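Local coordinates for protein CDA peptide synthetase I (Streptomyces coelicolor, PDB 4JN3) that forms the first condensation domain of a multidomain, modular peptide synthetase, at residues E61-R66 with H158-G163; G95-P100 with D133-S138. All coordinates share one frame; numbering follows the deposited sequence.

How the contacts relate
The centres of the two contacts lie about 12 Å apart, yet they differ in burial and chemistry. Contact 1 is internal: all four of its touching residues are buried, and a direct side-chain-to-carbonyl hydrogen bond is combined with branched apolar packing. Contact 2 lies farther from the chain's centre, is partly open to solvent, and relies on proline rings, a threonine and a water placed to bridge two carbonyls. Residues 61-66 connect them. Thr99 OG1 packs 3.3 Å from Cys64 CA, and Arg66 NH1 probably hydrogen-bonds to Asp133 O at 3.1 Å. Segments 133-138 and 158-163 flank the adjacent strands 138-146 and 149-157 of one mixed sheet.

Contact 1 of 2, residues E61-R66 with H158-G163; sequences ETLCSR and HIVIDG
Val160 and Ile161 of the 158-163 loop meet Thr62 and Leu63, which lie in the short 3-10 turn 61-63. The loop starts at His158, just after strand 149-157, and the side chain of Ile159 turns to Val19 and Trp20 of helix 14-25. At Val160 the two backbones come nearest, its CA lying 5.6 Å from Thr62 CA. Its side chain points at the turn: CG1 sits 3.6 Å from Thr62 O, and CB is similarly close to that oxygen. Its carbonyl receives the single hydrogen bond between the segments, from Thr62 OG1 to Val160 O at 2.6 Å. The donor lies in the carbonyl plane on a lone pair, with a C=O...OG1 angle of 120°. This reach follows from Thr62 OG1 standing anti to its own N (chi1 -169°), which leaves CG2 beside the same carbonyl and facing Ile161. The turn is also tied internally, because Glu61 O accepts from Cys64 N and, on the opposite face of its plane, from Ser65 OG at 2.8 Å.

His157 to Gly163 reads HHIVIDG and matches the HHxxxDG signature of condensation domains, so Val160 and Ile161 are two of its variable positions. Ile161 bends at chi2 (-71°), carrying CD1 to 3.7 Å from Thr62 CG2, the two side chains meeting at about a right angle. Its CG1 packs 3.8 Å from Leu63 CD2, the leucine branch nearer the loop, and these side chains pass at a slant. Asp162 takes no part in the contact with 61-66; it holds the N-cap position of helix 163-182, with OD1 bonded to Ser165 OG, while OD2 forms a salt bridge with Arg297 and accepts a hydrogen bond from Val309 N. Gly163 then opens the helix.

Contact 2 of 2, residues G95-P100 with D133-S138; sequences GVPYTP and DRPGLS
The rings of Pro97 and Pro135 cross at about a right angle, with Pro97 CB 3.8 Å from Pro135 CG. Arg134 adds to this pair: bent at chi2 (-49°) and chi3 (-64°), its chain curls back so that NH2 comes within 3.8 Å of Pro97 CB, the guanidinium meeting that carbon obliquely. Pro135 also meets Thr99, the two running alongside in opposite senses, with Thr99 OG1 lying 3.4 Å from Pro135 CB. That hydroxyl is bonded elsewhere, to Cys80 O, which probably helps fix the threonine's rotation. Its methyl, anti to the backbone N, is left to rest against Gly136, with CG2 3.7 Å from Gly136 CA; having no side chain, the glycine admits this close approach. The ring of Pro100 approaches the backbone instead, its CD 3.4 Å from Pro135 O. A water lies 3.0 Å from Pro100 O and 2.8 Å from Gly136 O and can donate to both carbonyls, although it cannot serve every acceptor around it at once. Arg66 of strand 65-69 touches Pro97, Arg134 and Pro135, while the two loops lead into strands 103-107 and 138-146, parallel neighbours in the mixed sheet.

Contact 1 of 2, residues E61-R66 with H158-G163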
loop_
_atom_site.group_PDB
_atom_site.type_symbol
_atom_site.label_atom_id
_atom_site.label_comp_id
_atom_site.label_asym_id
_atom_site.label_seq_id
_atom_site.Cartn_x
_atom_site.Cartn_y
_atom_site.Cartn_z
ATOM N N GLU A 61 2.611 -6.023 17.589
ATOM C CA GLU A 61 2.349 -7.463 17.543
ATOM C C GLU A 61 2.511 -8.072 16.149
ATOM O O GLU A 61 3.083 -9.156 15.995
ATOM C CB GLU A 61 0.964 -7.796 18.113
ATOM C CG GLU A 61 0.670 -9.293 18.155
ATOM C CD GLU A 61 -0.670 -9.624 18.790
ATOM O OE1 GLU A 61 -1.390 -8.689 19.199
ATOM O OE2 GLU A 61 -1.002 -10.825 18.880
ATOM N N THR A 62 2.016 -7.375 15.132
ATOM C CA THR A 62 2.063 -7.924 13.785
ATOM C C THR A 62 3.503 -8.150 13.311
ATOM O O THR A 62 3.777 -9.082 12.552
ATOM C CB THR A 62 1.277 -7.053 12.785
ATOM O OG1 THR A 62 1.133 -7.759 11.550
ATOM C CG2 THR A 62 1.985 -5.722 12.542
ATOM N N LEU A 63 4.421 -7.309 13.774
ATOM C CA LEU A 63 5.832 -7.443 13.413
ATOM C C LEU A 63 6.555 -8.500 14.248
ATOM O O LEU A 63 7.737 -8.771 14.022
ATOM C CB LEU A 63 6.551 -6.094 13.534
ATOM C CG LEU A 63 6.131 -5.035 12.506
ATOM C CD1 LEU A 63 6.765 -3.685 12.799
ATOM C CD2 LEU A 63 6.479 -5.511 11.101
ATOM N N CYS A 64 5.840 -9.092 15.201
ATOM C CA CYS A 64 6.393 -10.158 16.044
ATOM C C CYS A 64 5.676 -11.472 15.793
ATOM O O CYS A 64 5.707 -12.376 16.633
ATOM C CB CYS A 64 6.250 -9.804 17.524
ATOM S SG CYS A 64 7.238 -8.422 18.069
ATOM N N SER A 65 5.025 -11.576 14.641
ATOM C CA SER A 65 4.176 -12.724 14.363
ATOM C C SER A 65 4.746 -13.647 13.298
ATOM O O SER A 65 5.522 -13.238 12.430
ATOM C CB SER A 65 2.771 -12.263 13.954
ATOM O OG SER A 65 2.124 -11.579 15.015
ATOM N N ARG A 66 4.363 -14.913 13.391
ATOM C CA ARG A 66 4.595 -15.858 12.318
ATOM C C ARG A 66 3.277 -16.559 12.046
ATOM O O ARG A 66 2.321 -16.399 12.800
ATOM C CB ARG A 66 5.685 -16.859 12.689
ATOM C CG ARG A 66 5.404 -17.698 13.913
ATOM C CD ARG A 66 6.556 -18.672 14.079
ATOM N NE ARG A 66 6.383 -19.616 15.173
ATOM C CZ ARG A 66 6.980 -20.804 15.214
ATOM N NH1 ARG A 66 7.764 -21.188 14.212
ATOM N NH2 ARG A 66 6.784 -21.611 16.247
ATOM N N HIS A 158 3.602 -8.651 2.822
ATOM C CA HIS A 158 2.253 -8.093 2.715
ATOM C C HIS A 158 1.340 -8.593 3.833
ATOM O O HIS A 158 0.469 -7.867 4.313
ATOM C CB HIS A 158 1.664 -8.481 1.354
ATOM C CG HIS A 158 0.662 -7.511 0.811
ATOM N ND1 HIS A 158 0.850 -6.147 0.843
ATOM C CD2 HIS A 158 -0.524 -7.714 0.190
ATOM C CE1 HIS A 158 -0.185 -5.549 0.276
ATOM N NE2 HIS A 158 -1.033 -6.478 -0.128
ATOM N N ILE A 159 1.542 -9.837 4.253
ATOM C CA ILE A 159 0.662 -10.440 5.248
ATOM C C ILE A 159 0.700 -9.761 6.625
ATOM O O ILE A 159 -0.242 -9.897 7.405
ATOM C CB ILE A 159 0.905 -11.968 5.392
ATOM C CG1 ILE A 159 -0.379 -12.663 5.857
ATOM C CG2 ILE A 159 2.059 -12.248 6.346
ATOM C CD1 ILE A 159 -0.283 -14.171 5.898
ATOM N N VAL A 160 1.761 -9.013 6.923
ATOM C CA VAL A 160 1.863 -8.393 8.247
ATOM C C VAL A 160 1.651 -6.880 8.281
ATOM O O VAL A 160 1.300 -6.336 9.325
ATOM C CB VAL A 160 3.199 -8.738 8.967
ATOM C CG1 VAL A 160 3.303 -10.238 9.209
ATOM C CG2 VAL A 160 4.402 -8.219 8.184
ATOM N N ILE A 161 1.857 -6.203 7.151
ATOM C CA ILE A 161 1.832 -4.740 7.130
ATOM C C ILE A 161 1.203 -4.184 5.855
ATOM O O ILE A 161 1.662 -4.482 4.756
ATOM C CB ILE A 161 3.256 -4.164 7.277
ATOM C CG1 ILE A 161 3.778 -4.361 8.708
ATOM C CG2 ILE A 161 3.303 -2.685 6.887
ATOM C CD1 ILE A 161 3.095 -3.489 9.751
ATOM N N ASP A 162 0.164 -3.367 6.013
ATOM C CA ASP A 162 -0.450 -2.670 4.880
ATOM C C ASP A 162 -0.004 -1.206 4.817
ATOM O O ASP A 162 0.764 -0.741 5.662
ATOM C CB ASP A 162 -1.981 -2.785 4.929
ATOM C CG ASP A 162 -2.566 -2.331 6.258
ATOM O OD1 ASP A 162 -1.969 -1.459 6.921
ATOM O OD2 ASP A 162 -3.640 -2.845 6.636
ATOM N N GLY A 163 -0.475 -0.478 3.811
ATOM C CA GLY A 163 -0.074 0.909 3.642
ATOM C C GLY A 163 -0.306 1.763 4.877
ATOM O O GLY A 163 0.568 2.522 5.300
#

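Contact 2 of 2, residues G95-P100 with D133-S138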
loop_
_atom_site.group_PDB
_atom_site.type_symbol
_atom_site.label_atom_id
_atom_site.label_comp_id
_atom_site.label_asym_id
_atom_site.label_seq_id
_atom_site.Cartn_x
_atom_site.Cartn_y
_atom_site.Cartn_z
ATOM N N GLY A 95 12.035 -23.133 23.420
ATOM C CA GLY A 95 12.181 -23.462 22.013
ATOM C C GLY A 95 11.378 -22.583 21.064
ATOM O O GLY A 95 11.363 -22.826 19.861
ATOM N N VAL A 96 10.710 -21.565 21.593
ATOM C CA VAL A 96 9.968 -20.640 20.737
ATOM C C VAL A 96 10.950 -19.689 20.068
ATOM O O VAL A 96 11.777 -19.077 20.746
ATOM C CB VAL A 96 8.951 -19.809 21.539
ATOM C CG1 VAL A 96 8.178 -18.873 20.606
ATOM C CG2 VAL A 96 8.000 -20.721 22.308
ATOM N N PRO A 97 10.872 -19.557 18.733
ATOM C CA PRO A 97 11.794 -18.630 18.066
ATOM C C PRO A 97 11.543 -17.192 18.506
ATOM O O PRO A 97 10.392 -16.805 18.708
ATOM C CB PRO A 97 11.457 -18.803 16.579
ATOM C CG PRO A 97 10.061 -19.342 16.562
ATOM C CD PRO A 97 9.939 -20.197 17.789
ATOM N N TYR A 98 12.615 -16.429 18.683
ATOM C CA TYR A 98 12.518 -15.010 18.997
ATOM C C TYR A 98 12.406 -14.234 17.694
ATOM O O TYR A 98 13.094 -14.544 16.726
ATOM C CB TYR A 98 13.785 -14.539 19.713
ATOM C CG TYR A 98 13.864 -14.839 21.194
ATOM C CD1 TYR A 98 12.768 -14.655 22.027
ATOM C CD2 TYR A 98 15.055 -15.284 21.762
ATOM C CE1 TYR A 98 12.852 -14.919 23.390
ATOM C CE2 TYR A 98 15.150 -15.548 23.117
ATOM C CZ TYR A 98 14.048 -15.365 23.927
ATOM O OH TYR A 98 14.145 -15.630 25.277
ATOM N N THR A 99 11.550 -13.219 17.672
ATOM C CA THR A 99 11.519 -12.295 16.549
ATOM C C THR A 99 12.835 -11.537 16.506
ATOM O O THR A 99 13.189 -10.846 17.454
ATOM C CB THR A 99 10.346 -11.304 16.672
ATOM O OG1 THR A 99 9.127 -11.978 16.344
ATOM C CG2 THR A 99 10.531 -10.119 15.725
ATOM N N PRO A 100 13.581 -11.677 15.408
ATOM C CA PRO A 100 14.836 -10.932 15.317
ATOM C C PRO A 100 14.560 -9.471 14.984
ATOM O O PRO A 100 13.555 -9.159 14.339
ATOM C CB PRO A 100 15.565 -11.621 14.161
ATOM C CG PRO A 100 14.476 -12.150 13.303
ATOM C CD PRO A 100 13.338 -12.516 14.222
ATOM N N ASP A 133 6.694 -19.038 8.345
ATOM C CA ASP A 133 6.843 -19.718 9.633
ATOM C C ASP A 133 7.950 -19.122 10.509
ATOM O O ASP A 133 8.136 -19.533 11.652
ATOM C CB ASP A 133 7.068 -21.226 9.440
ATOM C CG ASP A 133 8.356 -21.538 8.703
ATOM O OD1 ASP A 133 8.594 -20.946 7.631
ATOM O OD2 ASP A 133 9.136 -22.375 9.199
ATOM N N ARG A 134 8.683 -18.153 9.975
ATOM C CA ARG A 134 9.738 -17.497 10.740
ATOM C C ARG A 134 9.278 -16.114 11.188
ATOM O O ARG A 134 8.970 -15.264 10.353
ATOM C CB ARG A 134 11.013 -17.382 9.904
ATOM C CG ARG A 134 11.461 -18.696 9.285
ATOM C CD ARG A 134 11.488 -19.804 10.329
ATOM N NE ARG A 134 12.465 -19.543 11.382
ATOM C CZ ARG A 134 12.429 -20.097 12.591
ATOM N NH1 ARG A 134 11.455 -20.940 12.910
ATOM N NH2 ARG A 134 13.365 -19.801 13.484
ATOM N N PRO A 135 9.242 -15.879 12.511
ATOM C CA PRO A 135 8.682 -14.639 13.067
ATOM C C PRO A 135 9.465 -13.388 12.662
ATOM O O PRO A 135 10.662 -13.479 12.401
ATOM C CB PRO A 135 8.786 -14.861 14.580
ATOM C CG PRO A 135 9.920 -15.826 14.738
ATOM C CD PRO A 135 9.804 -16.751 13.561
ATOM N N GLY A 136 8.791 -12.240 12.612
ATOM C CA GLY A 136 9.444 -10.987 12.264
ATOM C C GLY A 136 9.582 -10.823 10.762
ATOM O O GLY A 136 10.688 -10.806 10.216
ATOM N N LEU A 137 8.443 -10.697 10.096
ATOM C CA LEU A 137 8.393 -10.692 8.639
ATOM C C LEU A 137 8.639 -9.304 8.054
ATOM O O LEU A 137 7.840 -8.789 7.268
ATOM C CB LEU A 137 7.052 -11.263 8.171
ATOM C CG LEU A 137 6.921 -12.755 8.513
ATOM C CD1 LEU A 137 5.471 -13.209 8.552
ATOM C CD2 LEU A 137 7.725 -13.582 7.523
ATOM N N SER A 138 9.755 -8.701 8.449
ATOM C CA SER A 138 10.159 -7.419 7.894
ATOM C C SER A 138 11.676 -7.332 7.764
ATOM O O SER A 138 12.409 -8.182 8.274
ATOM C CB SER A 138 9.609 -6.252 8.726
ATOM O OG SER A 138 10.200 -6.206 10.015
HETATM O O HOH W 1 12.898 -9.534 11.390
#